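Local atomic coordinates of COG0778: Nitroreductase (Streptococcus pneumoniae, PDB entry 2B67), a protein that binds flavin mononucleotide and, as a member of the nitroreductase family, probably catalyses flavin-dependent reduction with electrons from a nicotinamide cofactor. Residues R30-I35 with L144-Q149; K49-R54 with A80-T85; R54-E59 with V167-D172; A75-A80 with I180-T185; I155-D160 with P176-T181. One frame throughout, in Å; residues are numbered along the deposited sequence. Where two conformers were deposited one is given.

Interaction 1: residues R30-I35 with L144-Q149; sequences RTAIEI and LALTDQ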
# COMPACT_ATOMS: atom_id res chain seq x y z
N ARG A 30 18.45 -4.77 4.70
CA ARG A 30 18.57 -3.38 5.11
C ARG A 30 18.45 -2.43 3.93
O ARG A 30 17.82 -1.38 4.03
CB ARG A 30 19.88 -3.13 5.87
CG ARG A 30 19.92 -1.74 6.50
CD ARG A 30 21.30 -1.36 6.92
NE ARG A 30 21.64 -0.02 6.43
CZ ARG A 30 21.82 1.03 7.22
NH1 ARG A 30 21.70 0.88 8.52
NH2 ARG A 30 22.14 2.22 6.72
N THR A 31 19.06 -2.79 2.80
CA THR A 31 18.92 -1.95 1.62
C THR A 31 17.46 -1.89 1.13
O THR A 31 16.95 -0.81 0.82
CB THR A 31 19.81 -2.44 0.48
OG1 THR A 31 21.19 -2.33 0.88
CG2 THR A 31 19.57 -1.64 -0.78
N ALA A 32 16.81 -3.06 1.03
CA ALA A 32 15.44 -3.13 0.52
C ALA A 32 14.52 -2.27 1.40
O ALA A 32 13.62 -1.59 0.90
CB ALA A 32 14.97 -4.58 0.48
N ILE A 33 14.79 -2.28 2.70
CA ILE A 33 13.97 -1.53 3.64
C ILE A 33 14.26 -0.05 3.50
O ILE A 33 13.34 0.77 3.56
CB ILE A 33 14.10 -2.06 5.10
CG1 ILE A 33 13.53 -3.48 5.22
CG2 ILE A 33 13.43 -1.09 6.11
CD1 ILE A 33 13.77 -4.12 6.60
N GLU A 34 15.53 0.29 3.26
CA GLU A 34 15.87 1.69 3.01
C GLU A 34 15.25 2.23 1.72
O GLU A 34 14.78 3.39 1.67
CB GLU A 34 17.37 1.92 3.07
CG GLU A 34 17.75 3.40 3.05
CD GLU A 34 19.25 3.62 3.15
OE1 GLU A 34 20.01 2.84 2.53
OE2 GLU A 34 19.67 4.55 3.85
N ILE A 35 15.22 1.42 0.67
CA ILE A 35 14.47 1.85 -0.55
C ILE A 35 12.95 1.95 -0.28
O ILE A 35 12.31 2.92 -0.70
CB ILE A 35 14.76 0.92 -1.79
CG1 ILE A 35 16.22 1.07 -2.24
CG2 ILE A 35 13.87 1.28 -2.97
CD1 ILE A 35 16.63 -0.02 -3.25
N LEU A 144 8.73 -4.99 -3.87
CA LEU A 144 9.34 -4.61 -5.15
C LEU A 144 10.84 -4.42 -5.02
O LEU A 144 11.60 -4.89 -5.88
CB LEU A 144 8.69 -3.34 -5.74
CG LEU A 144 7.26 -3.55 -6.24
CD1 LEU A 144 6.60 -2.15 -6.45
CD2 LEU A 144 7.27 -4.37 -7.51
N ALA A 145 11.25 -3.77 -3.93
CA ALA A 145 12.68 -3.60 -3.67
C ALA A 145 13.40 -4.95 -3.51
O ALA A 145 14.49 -5.14 -4.02
CB ALA A 145 12.94 -2.64 -2.46
N LEU A 146 12.77 -5.90 -2.82
CA LEU A 146 13.31 -7.27 -2.68
C LEU A 146 13.42 -7.97 -4.03
O LEU A 146 14.47 -8.58 -4.37
CB LEU A 146 12.39 -8.09 -1.74
CG LEU A 146 12.50 -7.71 -0.25
CD1 LEU A 146 11.44 -8.38 0.64
CD2 LEU A 146 13.91 -7.96 0.30
N THR A 147 12.33 -7.86 -4.80
CA THR A 147 12.23 -8.42 -6.14
C THR A 147 13.35 -7.87 -7.00
O THR A 147 14.02 -8.63 -7.69
CB THR A 147 10.88 -8.10 -6.80
OG1 THR A 147 9.81 -8.67 -6.02
CG2 THR A 147 10.82 -8.67 -8.24
N ASP A 148 13.52 -6.54 -6.99
CA ASP A 148 14.64 -5.91 -7.70
C ASP A 148 16.03 -6.47 -7.37
O ASP A 148 16.94 -6.39 -8.18
CB ASP A 148 14.67 -4.40 -7.45
CG ASP A 148 15.53 -3.67 -8.47
OD1 ASP A 148 16.51 -3.01 -8.06
OD2 ASP A 148 15.24 -3.79 -9.68
N GLN A 149 16.20 -6.99 -6.16
CA GLN A 149 17.45 -7.60 -5.80
C GLN A 149 17.46 -9.09 -6.05
O GLN A 149 18.40 -9.75 -5.68
CB GLN A 149 17.76 -7.39 -4.34
CG GLN A 149 17.85 -5.97 -3.89
CD GLN A 149 18.51 -5.89 -2.52
OE1 GLN A 149 19.44 -6.65 -2.25
NE2 GLN A 149 18.05 -4.96 -1.66
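Ala32 and Ala145 face each other where two helices come together, and the small size of both residues is what lets the backbones approach: their CA atoms are 5.0 Å apart, while the local axes close to 8.7 Å. The apolar part of the contact is built round these two methyls. Ala145 CB lies 3.6 Å from Ala32 O, so it rests against the backbone of helix 26-36 as well as against the Ala32 methyl. On one flank Leu146 reaches in with a single branch, its CD2 meeting Ala32 CB at 3.5 Å. Ile35, one turn on from Ala32, adds its branch point, CB, with CG2 beside it, against the Ala145 methyl at 4.1 Å.

The polar part belongs to Gln149, just past the end of helix 124-148. Its extended side chain carries the amide alongside the first turn of 30-35, with NE2 3.7 Å from Thr31 CB. Across the two segments this is packing without a hydrogen bond; NE2 is instead bonded to the carbonyl oxygen of Asp28, while Thr31 OG1 bonds back to Lys27 O within its own helix.

With the helix directions 135° apart, this is close, alanine-mediated helix-helix packing, here joining helix 26-36 to the C-terminal end of the long helix 124-148 in the alpha-beta sandwich of the nitroreductase fold.

Interaction 2: residues K49-R54 with A80-T85; sequences KFVVVR and ALFTDT. With ACY (acetic acid), chain F.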
# COMPACT_ATOMS: atom_id res chain seq x y z
N LYS A 49 7.33 0.41 11.38
CA LYS A 49 8.45 -0.21 12.10
C LYS A 49 8.65 -1.61 11.52
O LYS A 49 7.69 -2.38 11.44
CB LYS A 49 8.21 -0.30 13.61
CG LYS A 49 9.41 -0.96 14.34
CD LYS A 49 9.10 -1.51 15.74
CE LYS A 49 9.04 -0.36 16.75
NZ LYS A 49 10.37 0.28 16.96
N PHE A 50 9.86 -1.88 11.08
CA PHE A 50 10.22 -3.16 10.43
C PHE A 50 10.97 -4.06 11.41
O PHE A 50 12.09 -3.73 11.88
CB PHE A 50 11.06 -2.90 9.17
CG PHE A 50 10.33 -2.14 8.11
CD1 PHE A 50 10.17 -0.74 8.21
CD2 PHE A 50 9.77 -2.81 7.01
CE1 PHE A 50 9.46 -0.03 7.22
CE2 PHE A 50 9.10 -2.13 6.02
CZ PHE A 50 8.93 -0.74 6.11
N VAL A 51 10.36 -5.18 11.74
CA VAL A 51 11.01 -6.11 12.65
C VAL A 51 11.57 -7.28 11.83
O VAL A 51 10.81 -8.12 11.34
CB VAL A 51 10.06 -6.57 13.79
CG1 VAL A 51 10.81 -7.50 14.73
CG2 VAL A 51 9.55 -5.33 14.59
N VAL A 52 12.90 -7.29 11.64
CA VAL A 52 13.56 -8.33 10.87
C VAL A 52 13.83 -9.58 11.73
O VAL A 52 14.69 -9.58 12.63
CB VAL A 52 14.85 -7.80 10.21
CG1 VAL A 52 15.55 -8.86 9.43
CG2 VAL A 52 14.51 -6.60 9.31
N VAL A 53 13.10 -10.64 11.45
CA VAL A 53 13.16 -11.82 12.30
C VAL A 53 14.08 -12.87 11.69
O VAL A 53 13.80 -13.40 10.60
CB VAL A 53 11.76 -12.39 12.55
CG1 VAL A 53 11.81 -13.61 13.49
CG2 VAL A 53 10.86 -11.26 13.15
N ARG A 54 15.17 -13.13 12.41
CA ARG A 54 16.17 -14.12 12.02
C ARG A 54 16.36 -15.14 13.15
O ARG A 54 16.83 -16.24 12.90
CB ARG A 54 17.53 -13.47 11.71
CG ARG A 54 17.59 -12.83 10.36
CD ARG A 54 19.00 -12.22 10.05
NE ARG A 54 18.95 -11.46 8.79
CZ ARG A 54 19.11 -11.97 7.56
NH1 ARG A 54 19.02 -11.16 6.52
NH2 ARG A 54 19.35 -13.28 7.35
N ALA A 80 8.26 -8.64 10.16
CA ALA A 80 7.00 -8.22 10.71
C ALA A 80 6.85 -6.71 10.57
O ALA A 80 7.62 -5.96 11.15
CB ALA A 80 6.88 -8.64 12.19
N LEU A 81 5.87 -6.26 9.78
CA LEU A 81 5.62 -4.83 9.58
C LEU A 81 4.62 -4.37 10.62
O LEU A 81 3.49 -4.87 10.67
CB LEU A 81 5.07 -4.54 8.17
CG LEU A 81 4.60 -3.12 7.84
CD1 LEU A 81 5.73 -2.09 8.02
CD2 LEU A 81 4.13 -3.08 6.40
N PHE A 82 5.05 -3.42 11.46
CA PHE A 82 4.19 -2.81 12.50
C PHE A 82 3.88 -1.36 12.11
O PHE A 82 4.65 -0.71 11.37
CB PHE A 82 4.92 -2.77 13.88
CG PHE A 82 5.06 -4.12 14.55
CD1 PHE A 82 5.99 -5.05 14.09
CD2 PHE A 82 4.25 -4.46 15.63
CE1 PHE A 82 6.11 -6.28 14.71
CE2 PHE A 82 4.37 -5.68 16.26
CZ PHE A 82 5.31 -6.60 15.80
N THR A 83 2.79 -0.84 12.64
CA THR A 83 2.51 0.58 12.49
C THR A 83 2.34 1.18 13.88
O THR A 83 1.95 0.48 14.83
CB THR A 83 1.25 0.82 11.67
OG1 THR A 83 0.20 0.01 12.21
CG2 THR A 83 1.47 0.41 10.20
N ASP A 84 2.61 2.48 13.96
CA ASP A 84 2.57 3.26 15.19
C ASP A 84 1.18 3.71 15.52
O ASP A 84 0.65 4.62 14.88
CB ASP A 84 3.46 4.51 15.02
CG ASP A 84 3.96 5.08 16.35
OD1 ASP A 84 3.28 4.89 17.40
OD2 ASP A 84 5.02 5.77 16.34
N THR A 85 0.58 3.12 16.55
CA THR A 85 -0.76 3.50 16.92
C THR A 85 -0.82 4.83 17.66
O THR A 85 -1.91 5.37 17.83
CB THR A 85 -1.46 2.43 17.78
OG1 THR A 85 -0.78 2.35 19.04
CG2 THR A 85 -1.44 1.04 17.04
C ACY F . 10.26 3.62 18.58
O ACY F . 10.35 2.41 18.87
OXT ACY F . 10.29 4.05 17.41
CH3 ACY F . 10.11 4.60 19.71
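Lys49 and Phe82 bond to each other through both backbone groups, and Val51 and Ala80 do the same two residues along, which makes them the hydrogen-bonded pairs of an antiparallel ladder. The straightest of the four bonds runs from Phe82 N to Lys49 O, 2.8 Å long with 172° at the hydrogen. Its return partner, Lys49 N to Phe82 O, is more bent, and its donor stands above the carbonyl plane.

The tight part lies on both faces of this ladder. Between the bonded pairs, Phe50 and Leu81 form a non-hydrogen-bonded pair whose side chains run side by side. Leu81 CD1 sits over one face of the Phe50 ring, 4.0 Å from the centroid, in a CH-pi contact; helices 26-36 and 124-148 also pack on this ring. On the other face Val51 CG2 meets Phe82 CE1 at 3.6 Å. Val51 holds this branch beside its backbone N, with CG1 anti to that N (chi1 -178°), and the Phe82 ring slants across it.

Lys49 belongs to the looser side. Its CB packs on Phe82 CB at 4.1 Å, but the chain then bends twice and leads the amine away from strand 77-84. NZ donates to an acetic acid molecule, 2.9 Å to its O, probably ionised and from the crystallisation liquor, which also bonds Lys93. Phe174 adds a cation-pi contact, and Glu202 of the second subunit a weak, long ion pair.

The chemistry separates by depth: paired backbone groups satisfy each other between the strands and hydrocarbon packs on both faces, whereas the lysine amine finds partners beyond the ladder.

Interaction 3: residues R54-E59 with V167-D172; sequences REKNAE and VLEIED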
# COMPACT_ATOMS: atom_id res chain seq x y z
N ARG A 54 15.17 -13.13 12.41
CA ARG A 54 16.17 -14.12 12.02
C ARG A 54 16.36 -15.14 13.15
O ARG A 54 16.83 -16.24 12.90
CB ARG A 54 17.53 -13.47 11.71
CG ARG A 54 17.59 -12.83 10.36
CD ARG A 54 19.00 -12.22 10.05
NE ARG A 54 18.95 -11.46 8.79
CZ ARG A 54 19.11 -11.97 7.56
NH1 ARG A 54 19.02 -11.16 6.52
NH2 ARG A 54 19.35 -13.28 7.35
N GLU A 55 16.02 -14.75 14.37
CA GLU A 55 16.18 -15.62 15.51
C GLU A 55 14.88 -16.23 16.02
O GLU A 55 14.90 -17.40 16.40
CB GLU A 55 16.92 -14.92 16.66
CG GLU A 55 18.32 -15.45 16.85
CD GLU A 55 19.36 -14.60 16.16
OE1 GLU A 55 19.82 -14.98 15.05
OE2 GLU A 55 19.69 -13.52 16.73
N LYS A 56 13.78 -15.47 16.02
CA LYS A 56 12.49 -15.90 16.59
C LYS A 56 11.50 -16.52 15.58
O LYS A 56 10.29 -16.59 15.83
CB LYS A 56 11.82 -14.75 17.38
CG LYS A 56 12.67 -14.27 18.59
CD LYS A 56 11.93 -13.24 19.45
CE LYS A 56 12.56 -13.13 20.86
NZ LYS A 56 13.87 -12.37 20.85
N ASN A 57 12.03 -17.01 14.45
CA ASN A 57 11.19 -17.51 13.37
C ASN A 57 10.29 -18.66 13.76
O ASN A 57 9.14 -18.70 13.34
CB ASN A 57 12.02 -17.92 12.18
CG ASN A 57 12.89 -16.79 11.66
OD1 ASN A 57 12.61 -16.21 10.61
ND2 ASN A 57 13.92 -16.47 12.41
N ALA A 58 10.81 -19.61 14.53
CA ALA A 58 10.02 -20.80 14.90
C ALA A 58 8.85 -20.43 15.81
O ALA A 58 7.76 -20.97 15.66
CB ALA A 58 10.90 -21.87 15.56
N GLU A 59 9.13 -19.56 16.79
CA GLU A 59 8.15 -18.97 17.69
C GLU A 59 7.07 -18.24 16.89
O GLU A 59 5.87 -18.53 17.02
CB GLU A 59 8.83 -17.95 18.62
CG GLU A 59 9.02 -18.36 20.09
CD GLU A 59 8.80 -17.19 21.07
OE1 GLU A 59 7.78 -17.20 21.82
OE2 GLU A 59 9.63 -16.24 21.09
N VAL A 167 5.52 -12.29 21.47
CA VAL A 167 6.51 -13.16 20.82
C VAL A 167 7.76 -12.41 20.30
O VAL A 167 8.88 -12.86 20.48
CB VAL A 167 5.84 -13.99 19.71
CG1 VAL A 167 6.84 -14.77 18.89
CG2 VAL A 167 4.80 -14.94 20.31
N LEU A 168 7.56 -11.26 19.66
CA LEU A 168 8.68 -10.52 19.09
C LEU A 168 9.28 -9.46 20.01
O LEU A 168 10.23 -8.77 19.61
CB LEU A 168 8.27 -9.89 17.74
CG LEU A 168 7.84 -10.86 16.64
CD1 LEU A 168 7.67 -10.18 15.29
CD2 LEU A 168 8.85 -11.97 16.53
N GLU A 169 8.72 -9.31 21.21
CA GLU A 169 9.19 -8.34 22.21
C GLU A 169 9.19 -6.91 21.66
O GLU A 169 10.21 -6.22 21.68
CB GLU A 169 10.58 -8.73 22.77
CG GLU A 169 10.61 -10.15 23.30
CD GLU A 169 11.99 -10.59 23.82
OE1 GLU A 169 13.02 -9.90 23.56
OE2 GLU A 169 12.03 -11.66 24.49
N ILE A 170 8.03 -6.48 21.19
CA ILE A 170 7.86 -5.14 20.65
C ILE A 170 6.76 -4.44 21.46
O ILE A 170 5.72 -5.04 21.74
CB ILE A 170 7.40 -5.21 19.16
CG1 ILE A 170 8.42 -5.98 18.29
CG2 ILE A 170 7.03 -3.81 18.68
CD1 ILE A 170 9.80 -5.26 18.04
N GLU A 171 6.99 -3.18 21.82
CA GLU A 171 6.01 -2.36 22.54
C GLU A 171 4.60 -2.35 21.93
O GLU A 171 4.44 -2.24 20.70
CB GLU A 171 6.51 -0.91 22.69
CG GLU A 171 7.73 -0.76 23.61
CD GLU A 171 7.47 -1.19 25.07
OE1 GLU A 171 6.32 -1.08 25.55
OE2 GLU A 171 8.44 -1.63 25.73
N ASP A 172 3.59 -2.45 22.80
CA ASP A 172 2.19 -2.54 22.40
C ASP A 172 1.69 -1.30 21.64
O ASP A 172 0.64 -1.35 20.96
CB ASP A 172 1.30 -2.77 23.62
CG ASP A 172 1.40 -4.19 24.16
OD1 ASP A 172 1.79 -5.13 23.42
OD2 ASP A 172 1.07 -4.38 25.35
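Lys56 lies across the end of helix 161-168 and makes the central packing of this surface contact. Its aliphatic chain does most of the work: CD rests 3.2 Å from Val167 O, and CB touches Leu168 CD2 at 4.2 Å. Glu59, in the first turn of helix 57-61, was modelled in two conformers; in the one described CB lies 3.8 Å from Val167 CG1, so its part is less certain. In that conformer Glu59 and Val167 slide past each other in opposite directions, with Val167 CG1 anti to its backbone N (chi1 173°).

Charge adds little. Lys56 bends at its last torsion and crosses Glu169 at about a right angle, which leaves NZ 3.8 Å from Glu169 OE1, a long salt bridge. No hydrogen bond joins the two segments. Arg204 of the second subunit bonds the carbonyl oxygens of Leu168 and Glu169, and it also packs on Lys56.

Two helix ends meet. Lys56 occupies the N-cap position before helix 57-61, and Glu169, with positive phi (57°), closes helix 161-168 in a Schellman motif. An N-terminal helix end set against a Schellman-terminated C-terminal end characterises the contact, at the dimer interface of this nitroreductase-family protein.

Interaction 4: residues A75-A80 with I180-T185; sequences APVTIA and ITVGYT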
# COMPACT_ATOMS: atom_id res chain seq x y z
N ALA A 75 11.00 -19.86 5.71
CA ALA A 75 11.61 -18.64 5.17
C ALA A 75 12.83 -18.24 6.00
O ALA A 75 12.75 -18.18 7.22
CB ALA A 75 10.61 -17.51 5.06
N PRO A 76 13.98 -17.97 5.34
CA PRO A 76 15.18 -17.61 6.11
C PRO A 76 14.92 -16.35 6.96
O PRO A 76 15.49 -16.18 8.04
CB PRO A 76 16.22 -17.33 5.02
CG PRO A 76 15.72 -17.94 3.80
CD PRO A 76 14.23 -17.98 3.88
N VAL A 77 14.04 -15.48 6.45
CA VAL A 77 13.75 -14.21 7.10
C VAL A 77 12.25 -13.96 7.01
O VAL A 77 11.65 -14.27 5.99
CB VAL A 77 14.50 -13.02 6.41
CG1 VAL A 77 14.09 -11.66 7.03
CG2 VAL A 77 15.97 -13.22 6.48
N THR A 78 11.69 -13.39 8.07
CA THR A 78 10.34 -12.83 8.06
C THR A 78 10.42 -11.42 8.63
O THR A 78 11.07 -11.18 9.64
CB THR A 78 9.32 -13.66 8.86
OG1 THR A 78 9.18 -14.95 8.26
CG2 THR A 78 7.91 -12.94 8.89
N ILE A 79 9.77 -10.50 7.95
CA ILE A 79 9.78 -9.11 8.36
C ILE A 79 8.39 -8.89 8.86
O ILE A 79 7.44 -9.02 8.09
CB ILE A 79 10.07 -8.15 7.18
CG1 ILE A 79 11.51 -8.35 6.69
CG2 ILE A 79 9.88 -6.71 7.63
CD1 ILE A 79 11.79 -7.83 5.28
N ALA A 80 8.26 -8.64 10.16
CA ALA A 80 7.00 -8.22 10.71
C ALA A 80 6.85 -6.71 10.57
O ALA A 80 7.62 -5.96 11.15
CB ALA A 80 6.88 -8.64 12.19
N ILE A 180 5.91 -10.50 6.22
CA ILE A 180 6.46 -10.61 4.88
C ILE A 180 7.56 -11.63 4.97
O ILE A 180 8.62 -11.33 5.55
CB ILE A 180 7.17 -9.31 4.39
CG1 ILE A 180 6.45 -8.03 4.85
CG2 ILE A 180 7.45 -9.39 2.89
CD1 ILE A 180 5.46 -7.54 3.98
N THR A 181 7.34 -12.81 4.40
CA THR A 181 8.42 -13.80 4.34
C THR A 181 9.41 -13.42 3.26
O THR A 181 9.04 -12.87 2.23
CB THR A 181 7.89 -15.19 4.07
OG1 THR A 181 7.05 -15.17 2.90
CG2 THR A 181 7.09 -15.71 5.33
N VAL A 182 10.68 -13.73 3.51
CA VAL A 182 11.74 -13.30 2.59
C VAL A 182 12.68 -14.46 2.31
O VAL A 182 13.13 -15.14 3.23
CB VAL A 182 12.52 -12.09 3.13
CG1 VAL A 182 13.50 -11.60 2.06
CG2 VAL A 182 11.52 -10.94 3.47
N GLY A 183 12.91 -14.72 1.03
CA GLY A 183 13.80 -15.80 0.66
C GLY A 183 13.86 -15.99 -0.82
O GLY A 183 13.10 -15.40 -1.59
N TYR A 184 14.78 -16.86 -1.24
CA TYR A 184 14.88 -17.22 -2.64
C TYR A 184 13.92 -18.35 -2.93
O TYR A 184 13.73 -19.24 -2.09
CB TYR A 184 16.32 -17.61 -2.94
CG TYR A 184 17.24 -16.44 -2.79
CD1 TYR A 184 17.91 -16.20 -1.58
CD2 TYR A 184 17.44 -15.53 -3.84
CE1 TYR A 184 18.78 -15.12 -1.44
CE2 TYR A 184 18.30 -14.45 -3.70
CZ TYR A 184 18.96 -14.25 -2.51
OH TYR A 184 19.81 -13.16 -2.36
N THR A 185 13.33 -18.33 -4.12
CA THR A 185 12.23 -19.21 -4.49
C THR A 185 12.66 -20.55 -5.09
O THR A 185 13.47 -20.58 -6.02
CB THR A 185 11.38 -18.56 -5.57
OG1 THR A 185 11.13 -17.20 -5.21
CG2 THR A 185 10.08 -19.36 -5.78
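Val77 and Val182, then Ile79 and Ile180, line one face of an antiparallel pair of strands, and their rotamers shape how they mesh. Ile79 holds CG1 beside its backbone N (chi1 -67°) and extends from there, which brings CD1 obliquely across to Val182 CG2 at 3.6 Å. Ile180 is bent at chi2, and its chi1 of -38° also strays from the usual staggered value, CG1 lying 3.5 Å from Ile79 O. Val77 and Val182 meet through their branch points, CB to CB 3.9 Å.

On the other face Thr78 and Thr181 lie side by side. Thr181 turns its methyl toward the partner strand, CG2 being 3.7 Å from Thr78 OG1, while its own hydroxyl makes a weak bond to Asn154 N. The Ala75 methyl packs on Thr181 CB.

Backbone bonds fix this register, the straightest from Ile79 N to Ile180 O at 2.8 Å and 170°; the Val77 N to Val182 O bond is weak. Pro76 CD crowds in near Val182 O, beside Gly183.

The ladder occupies the middle of the four strands this chain contributes to the sheet, with strand 48-53 beyond 77-84 and strand 152-156 beyond 174-183, while helix 124-148 packs against Ile79, Ile180 and Val182.

Interaction 5: residues I155-D160 with P176-T181; sequences IILGFD and PELLIT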
# COMPACT_ATOMS: atom_id res chain seq x y z
N ILE A 155 3.41 -11.71 1.23
CA ILE A 155 2.76 -10.89 2.25
C ILE A 155 1.70 -11.80 2.89
O ILE A 155 0.89 -12.42 2.17
CB ILE A 155 2.12 -9.63 1.59
CG1 ILE A 155 3.21 -8.70 1.05
CG2 ILE A 155 1.23 -8.86 2.56
CD1 ILE A 155 2.74 -7.70 0.01
N ILE A 156 1.72 -11.92 4.22
CA ILE A 156 0.84 -12.83 4.94
C ILE A 156 0.04 -11.98 5.90
O ILE A 156 0.60 -11.20 6.69
CB ILE A 156 1.66 -13.93 5.73
CG1 ILE A 156 2.31 -14.92 4.77
CG2 ILE A 156 0.80 -14.65 6.74
CD1 ILE A 156 3.42 -15.76 5.46
N LEU A 157 -1.26 -12.11 5.79
CA LEU A 157 -2.19 -11.49 6.70
C LEU A 157 -2.83 -12.52 7.64
O LEU A 157 -3.37 -12.17 8.69
CB LEU A 157 -3.26 -10.79 5.85
CG LEU A 157 -4.22 -9.81 6.50
CD1 LEU A 157 -3.53 -8.92 7.54
CD2 LEU A 157 -4.88 -8.97 5.41
N GLY A 158 -2.77 -13.80 7.27
CA GLY A 158 -3.34 -14.88 8.12
C GLY A 158 -2.44 -15.33 9.28
O GLY A 158 -1.72 -16.37 9.19
N PHE A 159 -2.46 -14.55 10.36
CA PHE A 159 -1.70 -14.82 11.56
C PHE A 159 -2.41 -14.15 12.73
O PHE A 159 -3.29 -13.28 12.53
CB PHE A 159 -0.23 -14.34 11.46
CG PHE A 159 -0.08 -12.86 11.32
CD1 PHE A 159 -0.21 -12.24 10.08
CD2 PHE A 159 0.21 -12.07 12.42
CE1 PHE A 159 -0.05 -10.83 9.95
CE2 PHE A 159 0.38 -10.68 12.29
CZ PHE A 159 0.24 -10.07 11.06
N ASP A 160 -2.04 -14.58 13.93
CA ASP A 160 -2.69 -14.18 15.17
C ASP A 160 -2.05 -12.89 15.70
O ASP A 160 -1.08 -12.94 16.43
CB ASP A 160 -2.50 -15.29 16.22
CG ASP A 160 -3.20 -14.98 17.53
OD1 ASP A 160 -3.83 -13.90 17.59
OD2 ASP A 160 -3.16 -15.82 18.47
N PRO A 176 0.89 -5.12 14.87
CA PRO A 176 1.36 -5.84 13.70
C PRO A 176 0.35 -5.69 12.56
O PRO A 176 -0.87 -5.78 12.77
CB PRO A 176 1.48 -7.30 14.19
CG PRO A 176 0.59 -7.39 15.41
CD PRO A 176 0.50 -6.01 15.99
N GLU A 177 0.85 -5.40 11.37
CA GLU A 177 -0.04 -5.31 10.21
C GLU A 177 0.03 -6.53 9.29
O GLU A 177 -1.01 -7.02 8.81
CB GLU A 177 0.26 -4.04 9.40
CG GLU A 177 0.02 -2.73 10.19
CD GLU A 177 -1.45 -2.34 10.29
OE1 GLU A 177 -2.35 -3.04 9.78
OE2 GLU A 177 -1.72 -1.31 10.92
N LEU A 178 1.25 -7.02 9.07
CA LEU A 178 1.57 -8.01 8.01
C LEU A 178 2.85 -8.73 8.38
O LEU A 178 3.75 -8.13 9.00
CB LEU A 178 1.90 -7.28 6.67
CG LEU A 178 0.84 -6.59 5.82
CD1 LEU A 178 1.47 -5.90 4.59
CD2 LEU A 178 -0.27 -7.58 5.38
N LEU A 179 2.96 -9.99 7.95
CA LEU A 179 4.24 -10.70 7.96
C LEU A 179 4.66 -10.84 6.51
O LEU A 179 3.87 -11.25 5.67
CB LEU A 179 4.12 -12.10 8.62
CG LEU A 179 3.54 -12.19 10.04
CD1 LEU A 179 3.62 -13.65 10.57
CD2 LEU A 179 4.26 -11.21 11.03
N ILE A 180 5.91 -10.50 6.22
CA ILE A 180 6.46 -10.61 4.88
C ILE A 180 7.56 -11.63 4.97
O ILE A 180 8.62 -11.33 5.55
CB ILE A 180 7.17 -9.31 4.39
CG1 ILE A 180 6.45 -8.03 4.85
CG2 ILE A 180 7.45 -9.39 2.89
CD1 ILE A 180 5.46 -7.54 3.98
N THR A 181 7.34 -12.81 4.40
CA THR A 181 8.42 -13.80 4.34
C THR A 181 9.41 -13.42 3.26
O THR A 181 9.04 -12.87 2.23
CB THR A 181 7.89 -15.19 4.07
OG1 THR A 181 7.05 -15.17 2.90
CG2 THR A 181 7.09 -15.71 5.33
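Leu179 O accepts the shortest polar bond of this contact, from Ile156 N at 2.7 Å, with the donor nearly in line with the carbonyl. The answering bond, Leu179 N to Ile156 O, is straighter at hydrogen, 171°, and lies in the carbonyl plane, making Ile156 and Leu179 a hydrogen-bonded antiparallel pair.

Past the paired residues the backbone of 155-160 leaves the partner strand, and the Phe159 side chain reaches back to it. Its CG sits between the backbone N and the carbonyl carbon (chi1 64°), a rotation that puts the ring over Leu179: CG of the leucine stands over the ring centre, 3.7 Å from the centroid and 9° off the normal, a CH-pi contact. The ring edge meets the backbone of Glu177 and Leu178 and, through CE2, Pro176 CB at 4.0 Å.

Strand 152-156 edges the sheet within this chain, and the turn after it belongs to the flavin pocket. Gly158, the centre of an inverse gamma turn, donates its N to FMN O4, as Leu157 N does weakly. On the other edge of strand 174-183, toward strand 77-84, Glu177 and Leu178 both face Leu81 in a classic beta bulge.

On the flavin side Ile155 CG2 presses on Leu178 CD2 at 3.4 Å, unusually tight, and Pro40 of the second subunit packs on Ile155. On the opposite face Ile156 CD1 meets Thr181 CG2 at 3.7 Å.

In the fold
From the N terminus, helix 26-36 opens interaction 1, whose long loop closes only at the end of helix 124-148. Nested within it, interaction 2 joins strands 48-53 and 77-84, sharing Arg54 with interaction 3 and Ala80 with interaction 4. Interactions 3 and 4 start inside the first loop and close beyond it, so both cross interaction 1; they also cross interaction 2 and each other. Interaction 5 opens after interaction 1 has closed, crosses interaction 3, and ends on the same strand as interaction 4. Interactions 2, 4 and 5 link the four strands in order, while interaction 1 touches interactions 2 and 4, and Leu168 and Ile170 of interaction 3 pack on interaction 2.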